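PDB 1LUR: aldose 1-epimerase from Caenorhabditis elegans, which probably interconverts the alpha and beta anomers of aldose sugars such as galactose, as an aldose 1-epimerase (mutarotase) of the GalM family. Local coordinates for residues 81-85 / 86-90. Numbering follows the deposited sequence.
Sequences TLHFD and GKQYT
Leu82 and Tyr89 face each other as an antiparallel hydrogen-bonded pair, their amides and carbonyls exchanging two bonds, of which Tyr89 N to Leu82 O (2.8 Å) is the straighter. Phe84 and Lys87 repeat this exchange nearer the turn, but less evenly: Lys87 N reaches Phe84 O from above the carbonyl plane, 62° out of it. That tilt accompanies the type I' turn from Phe84 to Lys87, in which Asp85 and Gly86 both have positive phi; the whole is a beta hairpin with a two-residue loop (2:2), joining strands 81-84 and 87-90, about 25 Å, centre to centre, from the middle of the chain. On the face carrying Leu82, Phe84 and Tyr89, the Tyr89 ring is met obliquely by two neighbours: Leu82 CD1 approaches Tyr89 CD2, and Phe84 CB lies 3.9 Å from Tyr89 CE2. Tyr89 CG stands anti to its carbonyl carbon (chi1 -73°), which carries the ring along the strand toward Phe84 and puts Tyr89 OH 2.6 Å from a water that donates to Phe84 O. A leucine in place of Tyr89 would probably leave this water without its hydroxyl partner and open a gap beside Phe84 CB. Pro136, in a loop, touches both aromatic side chains. On the face that carries Thr81, His83, Gln88 and Thr90, the amide of Gln88 runs alongside the His83 imidazole with the two planes 41° apart, and Thr81 CG2 packs tightly, at 3.3 Å, on Thr90 CG2. At the turn, Asp85 CG lies above one face of the Phe84 ring, offset toward its rim, while Asp85 OD1 forms a salt bridge with Arg322.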
ATOM      1  N   THR A  81      18.850  -0.422  11.114  1.00 26.78           N
ATOM      2  CA  THR A  81      20.208  -0.282  10.609  1.00 27.33           C
ATOM      3  C   THR A  81      20.360  -1.009   9.279  1.00 27.22           C
ATOM      4  O   THR A  81      19.747  -2.053   9.066  1.00 28.83           O
ATOM      5  CB  THR A  81      21.237  -0.875  11.579  1.00 29.37           C
ATOM      6  OG1 THR A  81      20.934  -0.448  12.916  1.00 33.70           O
ATOM      7  CG2 THR A  81      22.642  -0.409  11.201  1.00 29.32           C
ATOM      8  N   LEU A  82      21.174  -0.454   8.390  1.00 24.43           N
ATOM      9  CA  LEU A  82      21.413  -1.051   7.084  1.00 26.65           C
ATOM     10  C   LEU A  82      22.761  -0.593   6.571  1.00 27.01           C
ATOM     11  O   LEU A  82      23.358   0.342   7.106  1.00 27.10           O
ATOM     12  CB  LEU A  82      20.315  -0.648   6.085  1.00 25.90           C
ATOM     13  CG  LEU A  82      20.174   0.827   5.696  1.00 25.24           C
ATOM     14  CD1 LEU A  82      21.206   1.202   4.623  1.00 22.50           C
ATOM     15  CD2 LEU A  82      18.766   1.073   5.172  1.00 22.28           C
ATOM     16  N   HIS A  83      23.245  -1.266   5.538  1.00 27.42           N
ATOM     17  CA  HIS A  83      24.516  -0.925   4.943  1.00 27.30           C
ATOM     18  C   HIS A  83      24.233  -0.539   3.502  1.00 27.09           C
ATOM     19  O   HIS A  83      23.575  -1.282   2.776  1.00 26.57           O
ATOM     20  CB  HIS A  83      25.474  -2.117   5.003  1.00 30.70           C
ATOM     21  CG  HIS A  83      25.756  -2.587   6.397  1.00 34.08           C
ATOM     22  ND1 HIS A  83      24.914  -3.439   7.080  1.00 38.50           N
ATOM     23  CD2 HIS A  83      26.762  -2.289   7.253  1.00 35.20           C
ATOM     24  CE1 HIS A  83      25.391  -3.647   8.296  1.00 38.34           C
ATOM     25  NE2 HIS A  83      26.511  -2.959   8.427  1.00 37.27           N
ATOM     26  N   PHE A  84      24.704   0.635   3.097  1.00 24.77           N
ATOM     27  CA  PHE A  84      24.489   1.095   1.736  1.00 27.17           C
ATOM     28  C   PHE A  84      25.796   1.599   1.148  1.00 27.43           C
ATOM     29  O   PHE A  84      26.395   2.534   1.673  1.00 27.61           O
ATOM     30  CB  PHE A  84      23.451   2.222   1.707  1.00 27.17           C
ATOM     31  CG  PHE A  84      23.151   2.722   0.327  1.00 28.08           C
ATOM     32  CD1 PHE A  84      22.375   1.968  -0.546  1.00 29.20           C
ATOM     33  CD2 PHE A  84      23.692   3.920  -0.123  1.00 26.29           C
ATOM     34  CE1 PHE A  84      22.146   2.399  -1.851  1.00 28.54           C
ATOM     35  CE2 PHE A  84      23.469   4.359  -1.425  1.00 27.00           C
ATOM     36  CZ  PHE A  84      22.697   3.599  -2.289  1.00 27.54           C
ATOM     37  N   ASP A  85      26.233   0.974   0.061  1.00 28.85           N
ATOM     38  CA  ASP A  85      27.471   1.369  -0.595  1.00 30.97           C
ATOM     39  C   ASP A  85      28.673   1.389   0.367  1.00 31.94           C
ATOM     40  O   ASP A  85      29.487   2.314   0.344  1.00 32.04           O
ATOM     41  CB  ASP A  85      27.280   2.740  -1.260  1.00 29.92           C
ATOM     42  CG  ASP A  85      26.438   2.666  -2.543  1.00 31.06           C
ATOM     43  OD1 ASP A  85      25.985   1.554  -2.903  1.00 27.95           O
ATOM     44  OD2 ASP A  85      26.234   3.720  -3.186  1.00 29.43           O
ATOM     45  N   GLY A  86      28.766   0.358   1.204  1.00 32.72           N
ATOM     46  CA  GLY A  86      29.858   0.253   2.161  1.00 34.48           C
ATOM     47  C   GLY A  86      29.784   1.181   3.359  1.00 33.49           C
ATOM     48  O   GLY A  86      30.734   1.291   4.136  1.00 35.27           O
ATOM     49  N   LYS A  87      28.649   1.843   3.527  1.00 33.54           N
ATOM     50  CA  LYS A  87      28.479   2.761   4.641  1.00 32.84           C
ATOM     51  C   LYS A  87      27.268   2.359   5.470  1.00 33.64           C
ATOM     52  O   LYS A  87      26.216   2.029   4.927  1.00 29.00           O
ATOM     53  CB  LYS A  87      28.309   4.176   4.096  1.00 35.69           C
ATOM     54  CG  LYS A  87      28.387   5.271   5.123  1.00 37.92           C
ATOM     55  CD  LYS A  87      28.237   6.618   4.446  1.00 40.57           C
ATOM     56  CE  LYS A  87      28.168   7.742   5.459  1.00 42.97           C
ATOM     57  NZ  LYS A  87      27.773   9.018   4.800  1.00 45.33           N
ATOM     58  N   GLN A  88      27.413   2.381   6.791  1.00 33.54           N
ATOM     59  CA  GLN A  88      26.302   2.009   7.647  1.00 34.70           C
ATOM     60  C   GLN A  88      25.404   3.188   7.984  1.00 33.32           C
ATOM     61  O   GLN A  88      25.878   4.284   8.281  1.00 33.18           O
ATOM     62  CB  GLN A  88      26.809   1.366   8.942  1.00 37.98           C
ATOM     63  CG  GLN A  88      25.689   0.772   9.790  1.00 41.62           C
ATOM     64  CD  GLN A  88      26.196  -0.128  10.900  1.00 44.34           C
ATOM     65  OE1 GLN A  88      26.874   0.323  11.818  1.00 44.99           O
ATOM     66  NE2 GLN A  88      25.868  -1.414  10.816  1.00 47.28           N
ATOM     67  N   TYR A  89      24.098   2.959   7.915  1.00 31.21           N
ATOM     68  CA  TYR A  89      23.120   3.994   8.222  1.00 29.72           C
ATOM     69  C   TYR A  89      22.294   3.476   9.381  1.00 29.30           C
ATOM     70  O   TYR A  89      21.800   2.347   9.346  1.00 30.56           O
ATOM     71  CB  TYR A  89      22.230   4.274   7.012  1.00 28.71           C
ATOM     72  CG  TYR A  89      22.952   5.036   5.933  1.00 25.48           C
ATOM     73  CD1 TYR A  89      22.863   6.427   5.855  1.00 25.05           C
ATOM     74  CD2 TYR A  89      23.775   4.376   5.031  1.00 26.58           C
ATOM     75  CE1 TYR A  89      23.585   7.136   4.901  1.00 26.45           C
ATOM     76  CE2 TYR A  89      24.502   5.072   4.076  1.00 25.57           C
ATOM     77  CZ  TYR A  89      24.405   6.447   4.017  1.00 25.75           C
ATOM     78  OH  TYR A  89      25.144   7.127   3.087  1.00 26.60           O
ATOM     79  N   THR A  90      22.171   4.296  10.417  1.00 29.61           N
ATOM     80  CA  THR A  90      21.411   3.931  11.602  1.00 29.21           C
ATOM     81  C   THR A  90      20.390   5.009  11.895  1.00 29.40           C
ATOM     82  O   THR A  90      20.731   6.186  12.005  1.00 31.07           O
ATOM     83  CB  THR A  90      22.341   3.773  12.801  1.00 31.53           C
ATOM     84  OG1 THR A  90      23.201   4.917  12.885  1.00 34.85           O
ATOM     85  CG2 THR A  90      23.186   2.526  12.640  1.00 33.36           C
TER
HETATM   86  O   HOH W   1      26.569   5.631   1.517  1.00 32.74           O